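PDB 4F1V: putative alkaline phosphatase from Pseudomonas fluorescens, which binds phosphate with high affinity in the periplasm and probably delivers it to an ABC transporter for import. Local coordinates for residues S110-I122 with F152-T164. Numbering follows the deposited sequence. Where two conformers were deposited one is given.
Sequences SVQELCGVFSGRI and FTRFLNAKCNAET
Cys-115 and Cys-160 are bonded where helix 111-119 crosses the C-terminal part of helix 147-159 and the turn after it, the short helix axes 10.5 Å apart at closest approach and crossing at -114°. Their disulfide (SG to SG 2.1 Å, chi3 -81°) divides a greasy side from a polar one. On the greasy side Phe-152 sends its ring edge into the face of Phe-118, CZ standing over the ring centre, with planes at 78°: a T-shaped pair, whose Phe-152 ring also stacks on Tyr-207. Leu-114, in the conformer given, brings CD2 to the edge of the Phe-155 ring, 3.7 Å from CE2, and Val-111 lays CG1 against CB of Lys-159.

On the polar side the carboxylate of Glu-163 is folded back over helix 111-119 by a bend at chi2. Arg-121 grips it side-on and nearly coplanar, NE to OE2 and NH2 to OE1, both 2.9 Å, the latter on the syn lone pair. Ser-119 OG donates to Glu-163 OE2 (2.8 Å) from the opposite face to Arg-121 NE. Water 1 ties Glu-163 OE1 to Gln-112 OE1 and Ala-162 N, while Gln-112 NE2 donates to Lys-159 O at 3.2 Å. A glutamine in place of Glu-163 would probably leave the Arg-121 guanidinium without its countercharge and freer to turn.

Covalent, ionic and aromatic links thus join two helices and the loops that follow them in one lobe of this Venus flytrap protein; helix 147-159 begins with phosphate-pocket residues Gly-147 and Thr-148, and the disulfide lies just past its other end.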
loop_
_atom_site.group_PDB
_atom_site.type_symbol
_atom_site.label_atom_id
_atom_site.label_comp_id
_atom_site.label_asym_id
_atom_site.label_seq_id
_atom_site.Cartn_x
_atom_site.Cartn_y
_atom_site.Cartn_z
ATOM N N SER A 110 7.636 6.214 -20.944
ATOM C CA SER A 110 8.285 7.340 -20.274
ATOM C C SER A 110 7.352 7.808 -19.127
ATOM O O SER A 110 6.157 7.534 -19.153
ATOM C CB SER A 110 8.581 8.480 -21.219
ATOM O OG SER A 110 7.367 9.067 -21.624
ATOM N N VAL A 111 7.920 8.506 -18.162
ATOM C CA VAL A 111 7.065 9.082 -17.120
ATOM C C VAL A 111 6.029 10.009 -17.705
ATOM O O VAL A 111 4.837 9.983 -17.324
ATOM C CB VAL A 111 7.932 9.733 -16.028
ATOM C CG1 VAL A 111 7.079 10.562 -15.068
ATOM C CG2 VAL A 111 8.717 8.660 -15.284
ATOM N N GLN A 112 6.415 10.822 -18.698
ATOM C CA GLN A 112 5.430 11.705 -19.298
ATOM C C GLN A 112 4.349 10.972 -20.056
ATOM O O GLN A 112 3.188 11.372 -20.057
ATOM C CB GLN A 112 6.118 12.787 -20.134
ATOM C CG GLN A 112 6.876 13.797 -19.305
ATOM C CD GLN A 112 6.043 14.410 -18.219
ATOM O OE1 GLN A 112 4.976 14.977 -18.501
ATOM N NE2 GLN A 112 6.432 14.268 -16.965
ATOM N N GLU A 113 4.710 9.823 -20.711
ATOM C CA GLU A 113 3.667 9.035 -21.342
ATOM C C GLU A 113 2.706 8.438 -20.285
ATOM O O GLU A 113 1.501 8.378 -20.509
ATOM C CB GLU A 113 4.257 7.871 -22.164
ATOM C CG GLU A 113 4.833 8.351 -23.515
ATOM C CD GLU A 113 5.665 7.272 -24.234
ATOM O OE1 GLU A 113 5.878 7.437 -25.463
ATOM O OE2 GLU A 113 6.125 6.319 -23.543
ATOM N N LEU A 114 3.215 7.929 -19.175
ATOM C CA LEU A 114 2.383 7.439 -18.094
ATOM C C LEU A 114 1.387 8.539 -17.656
ATOM O O LEU A 114 0.183 8.301 -17.526
ATOM C CB LEU A 114 3.264 6.998 -16.927
ATOM C CG LEU A 114 2.499 6.509 -15.672
ATOM C CD1 LEU A 114 2.077 5.076 -15.775
ATOM C CD2 LEU A 114 3.367 6.685 -14.424
ATOM N N CYS A 115 1.929 9.725 -17.412
ATOM C CA CYS A 115 1.072 10.870 -17.057
ATOM C C CYS A 115 -0.047 11.087 -18.103
ATOM O O CYS A 115 -1.184 11.299 -17.712
ATOM C CB CYS A 115 1.936 12.112 -16.962
ATOM S SG CYS A 115 3.120 12.080 -15.563
ATOM N N GLY A 116 0.335 11.054 -19.358
ATOM C CA GLY A 116 -0.640 11.280 -20.430
ATOM C C GLY A 116 -1.658 10.198 -20.553
ATOM O O GLY A 116 -2.820 10.477 -20.870
ATOM N N VAL A 117 -1.294 8.932 -20.316
ATOM C CA VAL A 117 -2.279 7.861 -20.335
ATOM C C VAL A 117 -3.305 8.069 -19.221
ATOM O O VAL A 117 -4.537 7.969 -19.423
ATOM C CB VAL A 117 -1.582 6.494 -20.221
ATOM C CG1 VAL A 117 -2.586 5.397 -19.949
ATOM C CG2 VAL A 117 -0.778 6.194 -21.503
ATOM N N PHE A 118 -2.811 8.371 -17.991
ATOM C CA PHE A 118 -3.739 8.481 -16.858
ATOM C C PHE A 118 -4.515 9.799 -16.797
ATOM O O PHE A 118 -5.483 9.854 -16.051
ATOM C CB PHE A 118 -3.048 8.044 -15.553
ATOM C CG PHE A 118 -2.877 6.543 -15.511
ATOM C CD1 PHE A 118 -1.753 5.916 -16.041
ATOM C CD2 PHE A 118 -3.929 5.745 -15.046
ATOM C CE1 PHE A 118 -1.631 4.520 -16.096
ATOM C CE2 PHE A 118 -3.792 4.342 -15.063
ATOM C CZ PHE A 118 -2.653 3.726 -15.572
ATOM N N SER A 119 -4.073 10.807 -17.553
ATOM C CA SER A 119 -4.813 12.052 -17.678
ATOM C C SER A 119 -5.840 12.003 -18.859
ATOM O O SER A 119 -6.644 12.912 -18.973
ATOM C CB SER A 119 -3.921 13.244 -17.896
ATOM O OG SER A 119 -3.427 13.210 -19.219
ATOM N N GLY A 120 -5.677 11.037 -19.737
ATOM C CA GLY A 120 -6.470 10.925 -20.978
ATOM C C GLY A 120 -5.848 11.687 -22.164
ATOM O O GLY A 120 -6.413 11.551 -23.273
ATOM N N ARG A 121 -4.748 12.386 -22.000
ATOM C CA ARG A 121 -4.085 13.069 -23.118
ATOM C C ARG A 121 -3.631 12.097 -24.206
ATOM O O ARG A 121 -3.722 12.396 -25.391
ATOM C CB ARG A 121 -2.904 13.872 -22.566
ATOM C CG ARG A 121 -1.984 14.497 -23.620
ATOM C CD ARG A 121 -0.961 15.397 -22.999
ATOM N NE ARG A 121 -0.138 14.757 -21.971
ATOM C CZ ARG A 121 0.967 14.089 -22.203
ATOM N NH1 ARG A 121 1.402 13.831 -23.453
ATOM N NH2 ARG A 121 1.668 13.625 -21.178
ATOM N N ILE A 122 -3.097 10.964 -23.783
ATOM C CA ILE A 122 -2.669 9.895 -24.683
ATOM C C ILE A 122 -3.705 8.789 -24.540
ATOM O O ILE A 122 -3.876 8.199 -23.469
ATOM C CB ILE A 122 -1.293 9.353 -24.335
ATOM C CG1 ILE A 122 -0.262 10.476 -24.497
ATOM C CG2 ILE A 122 -0.936 8.139 -25.229
ATOM C CD1 ILE A 122 1.111 10.049 -24.007
ATOM N N PHE A 152 -0.136 5.447 -5.935
ATOM C CA PHE A 152 0.011 5.815 -7.367
ATOM C C PHE A 152 -0.165 7.328 -7.597
ATOM O O PHE A 152 0.606 7.932 -8.332
ATOM C CB PHE A 152 -0.984 4.990 -8.183
ATOM C CG PHE A 152 -0.874 5.198 -9.691
ATOM C CD1 PHE A 152 0.309 5.027 -10.375
ATOM C CD2 PHE A 152 -1.999 5.540 -10.417
ATOM C CE1 PHE A 152 0.423 5.167 -11.736
ATOM C CE2 PHE A 152 -1.919 5.692 -11.807
ATOM C CZ PHE A 152 -0.746 5.502 -12.463
ATOM N N THR A 153 -1.195 7.887 -6.981
ATOM C CA THR A 153 -1.436 9.324 -7.158
ATOM C C THR A 153 -0.385 10.164 -6.473
ATOM O O THR A 153 -0.126 11.286 -6.925
ATOM C CB THR A 153 -2.859 9.735 -6.759
ATOM O OG1 THR A 153 -3.084 9.522 -5.337
ATOM C CG2 THR A 153 -3.904 9.067 -7.598
ATOM N N ARG A 154 0.313 9.670 -5.441
ATOM C CA ARG A 154 1.509 10.387 -4.953
ATOM C C ARG A 154 2.507 10.579 -6.076
ATOM O O ARG A 154 3.148 11.643 -6.216
ATOM C CB ARG A 154 2.139 9.654 -3.760
ATOM C CG ARG A 154 1.295 9.797 -2.473
ATOM C CD ARG A 154 2.023 9.168 -1.264
ATOM N NE ARG A 154 1.235 9.110 -0.072
ATOM C CZ ARG A 154 0.812 10.157 0.647
ATOM N NH1 ARG A 154 1.271 11.360 0.393
ATOM N NH2 ARG A 154 -0.001 9.919 1.695
ATOM N N PHE A 155 2.722 9.519 -6.885
ATOM C CA PHE A 155 3.729 9.569 -7.962
ATOM C C PHE A 155 3.258 10.554 -9.049
ATOM O O PHE A 155 3.998 11.433 -9.514
ATOM C CB PHE A 155 3.971 8.171 -8.531
ATOM C CG PHE A 155 5.020 8.173 -9.606
ATOM C CD1 PHE A 155 6.361 8.213 -9.246
ATOM C CD2 PHE A 155 4.744 8.127 -10.960
ATOM C CE1 PHE A 155 7.376 8.202 -10.188
ATOM C CE2 PHE A 155 5.746 8.132 -11.930
ATOM C CZ PHE A 155 7.055 8.164 -11.534
ATOM N N LEU A 156 1.985 10.436 -9.480
ATOM C CA LEU A 156 1.461 11.329 -10.505
ATOM C C LEU A 156 1.514 12.793 -10.020
ATOM O O LEU A 156 1.858 13.707 -10.783
ATOM C CB LEU A 156 0.036 10.940 -10.876
ATOM C CG LEU A 156 -0.165 9.520 -11.412
ATOM C CD1 LEU A 156 -1.652 9.312 -11.687
ATOM C CD2 LEU A 156 0.677 9.231 -12.654
ATOM N N ASN A 157 1.172 13.022 -8.741
ATOM C CA ASN A 157 1.196 14.357 -8.173
ATOM C C ASN A 157 2.631 14.947 -8.253
ATOM O O ASN A 157 2.810 16.133 -8.503
ATOM C CB ASN A 157 0.665 14.303 -6.734
ATOM C CG ASN A 157 0.881 15.581 -5.983
ATOM O OD1 ASN A 157 1.860 15.729 -5.244
ATOM N ND2 ASN A 157 -0.040 16.534 -6.131
ATOM N N ALA A 158 3.625 14.102 -8.019
ATOM C CA ALA A 158 4.995 14.545 -7.977
ATOM C C ALA A 158 5.635 14.763 -9.367
ATOM O O ALA A 158 6.568 15.539 -9.491
ATOM C CB ALA A 158 5.853 13.549 -7.222
ATOM N N LYS A 159 5.101 14.085 -10.422
ATOM C CA LYS A 159 5.779 14.002 -11.703
ATOM C C LYS A 159 5.067 14.608 -12.869
ATOM O O LYS A 159 5.637 14.941 -13.907
ATOM C CB LYS A 159 6.108 12.509 -12.032
ATOM C CG LYS A 159 7.116 11.877 -11.072
ATOM C CD LYS A 159 8.514 12.432 -11.148
ATOM C CE LYS A 159 9.450 11.784 -10.214
ATOM N NZ LYS A 159 10.846 12.247 -10.465
ATOM N N CYS A 160 3.734 14.687 -12.802
ATOM C CA CYS A 160 2.891 15.006 -13.978
ATOM C C CYS A 160 2.603 16.505 -14.001
ATOM O O CYS A 160 1.507 16.962 -13.665
ATOM C CB CYS A 160 1.641 14.201 -13.974
ATOM S SG CYS A 160 1.875 12.415 -13.961
ATOM N N ASN A 161 3.621 17.295 -14.399
ATOM C CA ASN A 161 3.526 18.775 -14.384
ATOM C C ASN A 161 3.099 19.405 -15.682
ATOM O O ASN A 161 3.037 20.622 -15.786
ATOM C CB ASN A 161 4.879 19.334 -13.970
ATOM C CG ASN A 161 5.936 19.142 -15.059
ATOM O OD1 ASN A 161 5.984 18.128 -15.765
ATOM N ND2 ASN A 161 6.687 20.162 -15.276
ATOM N N ALA A 162 2.827 18.605 -16.711
ATOM C CA ALA A 162 2.680 19.095 -18.051
ATOM C C ALA A 162 1.320 18.647 -18.657
ATOM O O ALA A 162 1.178 18.583 -19.876
ATOM C CB ALA A 162 3.827 18.682 -18.961
ATOM N N GLU A 163 0.298 18.455 -17.805
ATOM C CA GLU A 163 -1.026 18.112 -18.241
ATOM C C GLU A 163 -1.891 19.401 -18.255
ATOM O O GLU A 163 -1.519 20.412 -17.699
ATOM C CB GLU A 163 -1.654 17.055 -17.306
ATOM C CG GLU A 163 -0.818 15.812 -17.163
ATOM C CD GLU A 163 -0.477 15.141 -18.511
ATOM O OE1 GLU A 163 0.696 14.681 -18.652
ATOM O OE2 GLU A 163 -1.369 15.042 -19.367
ATOM N N THR A 164 -3.081 19.291 -18.816
ATOM C CA THR A 164 -4.103 20.362 -18.778
ATOM C C THR A 164 -4.906 20.242 -17.476
ATOM O O THR A 164 -6.153 20.148 -17.404
ATOM C CB THR A 164 -5.020 20.248 -19.946
ATOM O OG1 THR A 164 -5.771 19.032 -19.916
ATOM C CG2 THR A 164 -4.178 20.242 -21.269
HETATM O O HOH W 1 2.717 15.747 -17.081
#